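Local coordinates for protein Exo-1,5-alpha-l-arabinofuranobiosidase (Gibberella zeae, PDB 2YDT) that probably hydrolyses alpha-1,5-linked arabinan as an exo-acting glycosidase, releasing arabinobiose from the chain end, at residues E15-P20 with P26-A31; V55-V60 with V105-S110; K217-E222 with Q304-A309. All coordinates share one frame; numbering follows the deposited sequence.

Contact 1 (E15-P20 with P26-A31); sequences EIFDPP and PQVLYA. With MN (manganese (II) ion), chain L; MN (manganese (II) ion), chain I.
Val28 sets its CG1 methyl against the edge of the Phe17 ring, in the plane of the ring and 3.7 Å from CD2. The aromatic ring reaches this place because its CG lies anti to the backbone N (chi1 180°), while Pro19 N lies over one ring face, offset toward the rim. Next to this pair, the Pro19 ring crosses the side chain of Gln27 at about a right angle, with CG 3.8 Å from Gln27 CB. Val354 and Trp45 continue the apolar cluster beyond the two segments. Phe17 ends strand 11-17, where Ile16 and Phe17 together face Val354 in a classic beta bulge. Strand 11-17 is the outer strand of the last blade, next to 354-360, and so closes the six-bladed propeller, and residues 26-31 lead into the next blade. Toward solvent the contact loosens. Gln27 NE2 stands 3.6 Å from Pro20 O without bonding to it, and instead donates to Tyr23 O. On the same segment as Pro20, Asp18 leaves the apolar cluster and bridges two manganese ions, OD2 binding one at 2.2 Å and OD1 the other at 2.1 Å. Five waters complete six ligands around the second ion. One of these waters donates to Asp18 OD2 and another to Pro19 O (2.7 Å), in the loop after strand 11-17.

Contact 2 (V55-V60 with V105-S110); sequences VWFPIV and VLCSGS
Cys107 is the first residue along 105-110 to meet the facing strand, and it does so through sulfur: SG lies 3.8 Å from Phe57 CD2. The approach of this sulfur-aromatic contact is oblique, with SG 5.0 Å from the centroid of the Phe57 ring and 61° off the ring normal. The thiol reaches forward because SG is anti to the backbone N (chi1 -173°). At Ser108 the side chain turns to the other side of the strand, where OG bonds to Glu122 O and the residue packs on Ile121 of strand 119-126; only its backbone O comes near the ring, 4.3 Å from Phe57 CE2 and again obliquely. The two strands belong to neighbouring blades of the six-bladed beta-propeller, the third strand of one four-stranded sheet against the second strand of the next. Their short axes pass 10.3 Å apart at 151°, and no hydrogen bond joins them, as expected where blades pack face to face. Gly109 follows, and with no side chain in the way its CA sits at the ring edge, near the ring plane and 3.8 Å from Phe57 CE2. The aromatic ring thus presses directly on the backbone, in a buried spot where the Phe57 side chain also touches Thr44 of its own blade. Ser110 ends the walk: its backbone N is at the same edge, 4.2 Å from Phe57 CZ, whereas its side chain points away and packs on Thr119. That side chain lies about 8 Å, between nearest atoms, from the bound arabinofuranose.

Contact 3 (K217-E222 with Q304-A309); sequences KLPNNE and QALGDA. With SO4 (sulfate ion), chain G.
Leu306 spreads its two methyls over the opposing turn: CD2 lies 3.9 Å from Pro219 CD, and CD1 lies 3.7 Å from Asn220 ND2. Pro219 meets it obliquely, while the Asn220 and Leu306 side chains come from opposite directions. Beside these contacts a single water crosses the interface, accepting from Asn220 ND2 at 3.0 Å and donating to both Leu306 O and Glu222 OE1 at 2.7 Å. Each side is a tight loop between neighbouring strands of one blade, and the two blades are adjacent in the propeller: residues 217-222 link strand 209-217 to strand 223-230, and residues 304-309 link strand 300-303 to strand 313-315. The former is a type I turn from Leu218 to Asn221. Within it Asn220 forms an Asx turn, its OD1 accepting from Glu222 N at 3.1 Å; the donor sits 56° out of the carbonyl plane, and the bond holds the amide so that ND2 can face the water. The latter is a type I' turn from Ala305 to Asp308, braced by Asn303 OD1, which accepts from both Ala305 N and Gly307 N. Farther out, Lys217 NZ reaches O4 of a sulfate, probably from the crystallisation liquor, which Lys163 N also holds.

From the N terminus, strand 11-17 joins the last blade of the propeller, and contact 1 closes the short loop that carries the chain into the first strand of the next blade, at 28-35. Contact 2 then closes a longer loop, from strand 57-62 of that blade to strand 105-111 of its neighbour. Contact 3 closes the longest loop of the three, some 80 residues, by joining connecting loops of the two blades formed by residues 209-263 and 277-315. The three follow in series, none nesting or crossing. Contacts 1 and 2 touch, Ile16 CG2 lying 4.0 Å from Val60 CG2, whereas contact 3 is on the opposite side of the chain's centre, its nearest atoms about 17 Å from those of either.

Contact 1 (E15-P20 with P26-A31)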
# COMPACT_ATOMS: atom_id res chain seq x y z
N GLU A 15 -17.19 6.11 8.92
CA GLU A 15 -16.02 6.62 9.61
C GLU A 15 -15.48 5.58 10.54
O GLU A 15 -16.21 4.99 11.36
CB GLU A 15 -16.39 7.89 10.40
CG GLU A 15 -15.21 8.55 11.13
CD GLU A 15 -15.62 9.88 11.71
OE1 GLU A 15 -15.98 9.89 12.89
OE2 GLU A 15 -15.63 10.88 10.96
N ILE A 16 -14.17 5.37 10.43
CA ILE A 16 -13.42 4.44 11.26
C ILE A 16 -12.74 5.15 12.45
O ILE A 16 -12.74 4.64 13.57
CB ILE A 16 -12.37 3.69 10.38
CG1 ILE A 16 -13.10 2.87 9.29
CG2 ILE A 16 -11.43 2.85 11.24
CD1 ILE A 16 -12.18 2.14 8.29
N PHE A 17 -12.16 6.31 12.17
CA PHE A 17 -11.47 7.09 13.21
C PHE A 17 -11.43 8.57 12.85
O PHE A 17 -11.08 8.93 11.74
CB PHE A 17 -10.03 6.59 13.35
CG PHE A 17 -9.21 7.32 14.38
CD1 PHE A 17 -9.55 7.29 15.74
CD2 PHE A 17 -8.06 7.99 14.00
CE1 PHE A 17 -8.76 7.95 16.68
CE2 PHE A 17 -7.27 8.63 14.97
CZ PHE A 17 -7.64 8.61 16.28
N ASP A 18 -11.78 9.40 13.83
CA ASP A 18 -11.68 10.83 13.74
C ASP A 18 -10.67 11.26 14.80
O ASP A 18 -10.92 11.09 16.01
CB ASP A 18 -13.05 11.45 14.05
CG ASP A 18 -13.07 12.94 13.90
OD1 ASP A 18 -12.19 13.55 13.27
OD2 ASP A 18 -14.06 13.54 14.41
N PRO A 19 -9.51 11.83 14.37
CA PRO A 19 -8.46 12.12 15.32
C PRO A 19 -8.81 13.22 16.33
O PRO A 19 -9.59 14.12 16.02
CB PRO A 19 -7.29 12.58 14.43
CG PRO A 19 -7.95 13.10 13.16
CD PRO A 19 -9.21 12.31 13.00
N PRO A 20 -8.21 13.16 17.52
CA PRO A 20 -8.26 14.32 18.41
C PRO A 20 -7.75 15.56 17.67
O PRO A 20 -6.83 15.48 16.84
CB PRO A 20 -7.32 13.92 19.54
CG PRO A 20 -7.32 12.46 19.54
CD PRO A 20 -7.39 12.09 18.08
N PRO A 26 -0.61 15.75 9.17
CA PRO A 26 -2.00 15.60 8.69
C PRO A 26 -2.95 14.82 9.60
O PRO A 26 -4.10 14.58 9.22
CB PRO A 26 -1.81 14.84 7.38
CG PRO A 26 -0.68 13.91 7.69
CD PRO A 26 0.27 14.75 8.53
N GLN A 27 -2.46 14.40 10.77
CA GLN A 27 -3.25 13.79 11.85
C GLN A 27 -3.41 12.29 11.65
O GLN A 27 -3.07 11.50 12.52
CB GLN A 27 -4.57 14.52 12.13
CG GLN A 27 -4.40 16.01 12.41
CD GLN A 27 -5.68 16.67 12.84
OE1 GLN A 27 -6.67 16.57 12.14
NE2 GLN A 27 -5.69 17.33 14.02
N VAL A 28 -3.96 11.91 10.50
CA VAL A 28 -4.00 10.54 10.04
C VAL A 28 -3.63 10.57 8.56
O VAL A 28 -3.78 11.62 7.90
CB VAL A 28 -5.35 9.88 10.26
CG1 VAL A 28 -5.65 9.79 11.78
CG2 VAL A 28 -6.50 10.62 9.46
N LEU A 29 -3.15 9.44 8.03
CA LEU A 29 -2.80 9.31 6.62
C LEU A 29 -2.55 7.82 6.39
O LEU A 29 -2.26 7.07 7.34
CB LEU A 29 -1.51 10.12 6.31
CG LEU A 29 -1.23 10.42 4.84
CD1 LEU A 29 -2.24 11.48 4.28
CD2 LEU A 29 0.22 10.85 4.61
N TYR A 30 -2.63 7.36 5.14
CA TYR A 30 -2.06 6.03 4.80
C TYR A 30 -2.83 4.88 5.39
O TYR A 30 -2.30 4.08 6.17
CB TYR A 30 -0.55 5.98 5.17
CG TYR A 30 0.30 5.12 4.24
CD1 TYR A 30 1.18 5.72 3.32
CD2 TYR A 30 0.26 3.73 4.30
CE1 TYR A 30 1.96 4.98 2.48
CE2 TYR A 30 1.04 2.96 3.46
CZ TYR A 30 1.91 3.58 2.57
OH TYR A 30 2.71 2.83 1.72
N ALA A 31 -4.10 4.75 5.00
CA ALA A 31 -4.97 3.68 5.50
C ALA A 31 -4.69 2.36 4.79
O ALA A 31 -4.48 2.33 3.58
CB ALA A 31 -6.48 4.07 5.31
MN MN L . -15.89 13.30 15.65
MN MN I . -12.09 15.60 12.67
O HOH W 1 -13.82 16.19 14.03
O HOH W 2 -10.58 15.91 14.29
O HOH W 3 -11.93 17.76 12.16
O HOH W 4 -13.68 15.30 11.18
O HOH W 5 -10.47 15.35 11.18

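Contact 2 (V55-V60 with V105-S110)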
# COMPACT_ATOMS: atom_id res chain seq x y z
N VAL A 55 5.08 7.57 18.54
CA VAL A 55 3.96 7.15 17.68
C VAL A 55 3.90 5.63 17.48
O VAL A 55 4.91 4.91 17.56
CB VAL A 55 3.97 7.87 16.31
CG1 VAL A 55 3.69 9.38 16.50
CG2 VAL A 55 5.31 7.63 15.57
N TRP A 56 2.69 5.15 17.23
CA TRP A 56 2.40 3.73 17.06
C TRP A 56 1.41 3.58 15.90
O TRP A 56 0.78 4.55 15.49
CB TRP A 56 1.79 3.14 18.32
CG TRP A 56 0.47 3.76 18.68
CD1 TRP A 56 -0.78 3.35 18.27
CD2 TRP A 56 0.26 4.95 19.46
NE1 TRP A 56 -1.73 4.22 18.71
CE2 TRP A 56 -1.13 5.22 19.44
CE3 TRP A 56 1.10 5.82 20.13
CZ2 TRP A 56 -1.70 6.27 20.16
CZ3 TRP A 56 0.55 6.91 20.80
CH2 TRP A 56 -0.85 7.12 20.81
N PHE A 57 1.25 2.34 15.44
CA PHE A 57 0.22 2.06 14.44
C PHE A 57 -1.00 1.50 15.18
O PHE A 57 -0.94 0.36 15.71
CB PHE A 57 0.68 1.03 13.41
CG PHE A 57 1.86 1.47 12.57
CD1 PHE A 57 1.93 2.76 12.04
CD2 PHE A 57 2.81 0.55 12.19
CE1 PHE A 57 3.01 3.14 11.21
CE2 PHE A 57 3.89 0.91 11.33
CZ PHE A 57 3.97 2.23 10.87
N PRO A 58 -2.14 2.22 15.16
CA PRO A 58 -3.36 1.62 15.75
C PRO A 58 -3.87 0.41 14.94
O PRO A 58 -3.73 0.35 13.70
CB PRO A 58 -4.38 2.76 15.67
CG PRO A 58 -3.61 4.00 15.34
CD PRO A 58 -2.40 3.55 14.59
N ILE A 59 -4.45 -0.57 15.63
CA ILE A 59 -5.09 -1.71 14.98
C ILE A 59 -6.55 -1.74 15.36
O ILE A 59 -6.88 -1.94 16.54
CB ILE A 59 -4.39 -3.03 15.37
CG1 ILE A 59 -2.92 -2.97 14.92
CG2 ILE A 59 -5.14 -4.28 14.75
CD1 ILE A 59 -2.69 -3.09 13.38
N VAL A 60 -7.40 -1.55 14.36
CA VAL A 60 -8.86 -1.67 14.52
C VAL A 60 -9.36 -2.97 13.92
O VAL A 60 -8.77 -3.54 13.02
CB VAL A 60 -9.63 -0.47 13.93
CG1 VAL A 60 -9.32 0.79 14.74
CG2 VAL A 60 -9.29 -0.27 12.46
N VAL A 105 -0.40 -12.70 11.41
CA VAL A 105 -0.57 -11.37 10.84
C VAL A 105 0.72 -10.59 10.94
O VAL A 105 1.32 -10.52 12.00
CB VAL A 105 -1.69 -10.59 11.53
CG1 VAL A 105 -1.85 -9.17 10.85
CG2 VAL A 105 -3.00 -11.37 11.45
N LEU A 106 1.19 -10.06 9.80
CA LEU A 106 2.33 -9.20 9.79
C LEU A 106 1.86 -7.73 9.66
O LEU A 106 0.89 -7.40 8.99
CB LEU A 106 3.26 -9.51 8.63
CG LEU A 106 3.84 -10.92 8.54
CD1 LEU A 106 4.89 -11.02 7.41
CD2 LEU A 106 4.41 -11.36 9.88
N CYS A 107 2.60 -6.87 10.34
CA CYS A 107 2.51 -5.41 10.14
C CYS A 107 3.91 -4.94 9.84
O CYS A 107 4.81 -5.04 10.71
CB CYS A 107 1.97 -4.71 11.39
SG CYS A 107 1.67 -2.90 11.06
N SER A 108 4.16 -4.48 8.61
CA SER A 108 5.39 -3.83 8.29
C SER A 108 5.17 -2.33 8.25
O SER A 108 4.06 -1.89 8.13
CB SER A 108 5.92 -4.36 6.94
OG SER A 108 7.20 -3.84 6.65
N GLY A 109 6.22 -1.56 8.41
CA GLY A 109 6.15 -0.11 8.41
C GLY A 109 7.51 0.46 8.73
O GLY A 109 8.47 -0.30 8.95
N SER A 110 7.59 1.79 8.76
CA SER A 110 8.86 2.46 8.94
C SER A 110 8.96 3.11 10.32
O SER A 110 8.13 3.95 10.69
CB SER A 110 9.05 3.47 7.83
OG SER A 110 10.36 4.00 7.92

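Contact 3 (K217-E222 with Q304-A309)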
# COMPACT_ATOMS: atom_id res chain seq x y z
N LYS A 217 -1.74 -10.77 -8.00
CA LYS A 217 -1.63 -12.00 -8.81
C LYS A 217 -2.86 -12.16 -9.72
O LYS A 217 -3.99 -12.07 -9.25
CB LYS A 217 -1.52 -13.23 -7.92
CG LYS A 217 -1.18 -14.54 -8.70
CD LYS A 217 -0.99 -15.71 -7.75
CE LYS A 217 -0.59 -17.01 -8.51
NZ LYS A 217 -0.51 -18.18 -7.56
N LEU A 218 -2.60 -12.49 -10.99
CA LEU A 218 -3.59 -12.65 -12.03
C LEU A 218 -3.77 -14.17 -12.32
O LEU A 218 -2.93 -14.98 -11.94
CB LEU A 218 -3.10 -11.95 -13.29
CG LEU A 218 -2.73 -10.48 -13.12
CD1 LEU A 218 -2.30 -9.86 -14.46
CD2 LEU A 218 -3.88 -9.74 -12.46
N PRO A 219 -4.91 -14.54 -12.91
CA PRO A 219 -5.26 -15.97 -13.01
C PRO A 219 -4.60 -16.69 -14.16
O PRO A 219 -4.79 -17.93 -14.27
CB PRO A 219 -6.76 -15.92 -13.23
CG PRO A 219 -7.00 -14.66 -13.91
CD PRO A 219 -6.02 -13.68 -13.34
N ASN A 220 -3.81 -15.99 -14.95
CA ASN A 220 -2.93 -16.60 -15.96
C ASN A 220 -1.49 -16.85 -15.45
O ASN A 220 -0.54 -17.02 -16.22
CB ASN A 220 -2.89 -15.72 -17.20
CG ASN A 220 -2.32 -14.34 -16.92
OD1 ASN A 220 -2.12 -13.97 -15.76
ND2 ASN A 220 -2.01 -13.60 -17.97
N ASN A 221 -1.34 -16.86 -14.13
CA ASN A 221 -0.02 -16.99 -13.52
C ASN A 221 0.95 -15.83 -13.68
O ASN A 221 2.14 -15.97 -13.44
CB ASN A 221 0.66 -18.26 -13.96
CG ASN A 221 0.79 -19.20 -12.83
OD1 ASN A 221 1.88 -19.38 -12.28
ND2 ASN A 221 -0.35 -19.75 -12.40
N GLU A 222 0.45 -14.70 -14.12
CA GLU A 222 1.24 -13.48 -14.15
C GLU A 222 0.88 -12.64 -12.94
O GLU A 222 -0.10 -12.93 -12.24
CB GLU A 222 1.00 -12.69 -15.41
CG GLU A 222 1.69 -13.38 -16.59
CD GLU A 222 1.74 -12.63 -17.85
OE1 GLU A 222 1.43 -11.40 -17.90
OE2 GLU A 222 2.09 -13.31 -18.85
N GLN A 304 -10.29 -6.07 -17.26
CA GLN A 304 -10.74 -7.43 -17.33
C GLN A 304 -10.06 -8.18 -18.50
O GLN A 304 -10.55 -9.22 -18.92
CB GLN A 304 -12.28 -7.47 -17.48
CG GLN A 304 -12.99 -6.96 -16.21
CD GLN A 304 -14.50 -7.05 -16.24
OE1 GLN A 304 -15.16 -7.20 -15.18
NE2 GLN A 304 -15.09 -6.92 -17.42
N ALA A 305 -8.92 -7.66 -18.93
CA ALA A 305 -8.14 -8.22 -20.06
C ALA A 305 -6.68 -8.48 -19.66
O ALA A 305 -5.76 -8.35 -20.48
CB ALA A 305 -8.27 -7.31 -21.23
N LEU A 306 -6.47 -8.85 -18.39
CA LEU A 306 -5.15 -9.30 -17.91
C LEU A 306 -4.07 -8.25 -18.05
O LEU A 306 -2.87 -8.57 -18.16
CB LEU A 306 -4.77 -10.62 -18.62
CG LEU A 306 -5.76 -11.74 -18.39
CD1 LEU A 306 -5.40 -12.93 -19.31
CD2 LEU A 306 -5.83 -12.22 -16.93
N GLY A 307 -4.48 -6.97 -18.04
CA GLY A 307 -3.55 -5.88 -18.12
C GLY A 307 -3.29 -5.32 -19.50
O GLY A 307 -2.38 -4.50 -19.69
N ASP A 308 -4.10 -5.73 -20.47
CA ASP A 308 -4.05 -5.14 -21.82
C ASP A 308 -4.17 -3.63 -21.71
O ASP A 308 -5.12 -3.11 -21.11
CB ASP A 308 -5.16 -5.78 -22.67
CG ASP A 308 -5.25 -5.23 -24.07
OD1 ASP A 308 -4.93 -4.07 -24.35
OD2 ASP A 308 -5.75 -6.01 -24.93
N ALA A 309 -3.18 -2.92 -22.24
CA ALA A 309 -3.14 -1.45 -22.09
C ALA A 309 -4.30 -0.70 -22.74
O ALA A 309 -4.52 0.47 -22.42
CB ALA A 309 -1.78 -0.88 -22.54
S SO4 G . 2.21 -18.69 -4.85
O1 SO4 G . 2.55 -18.15 -3.54
O2 SO4 G . 3.41 -18.82 -5.65
O3 SO4 G . 1.58 -20.00 -4.71
O4 SO4 G . 1.26 -17.75 -5.46
O HOH W 6 -1.20 -10.73 -18.27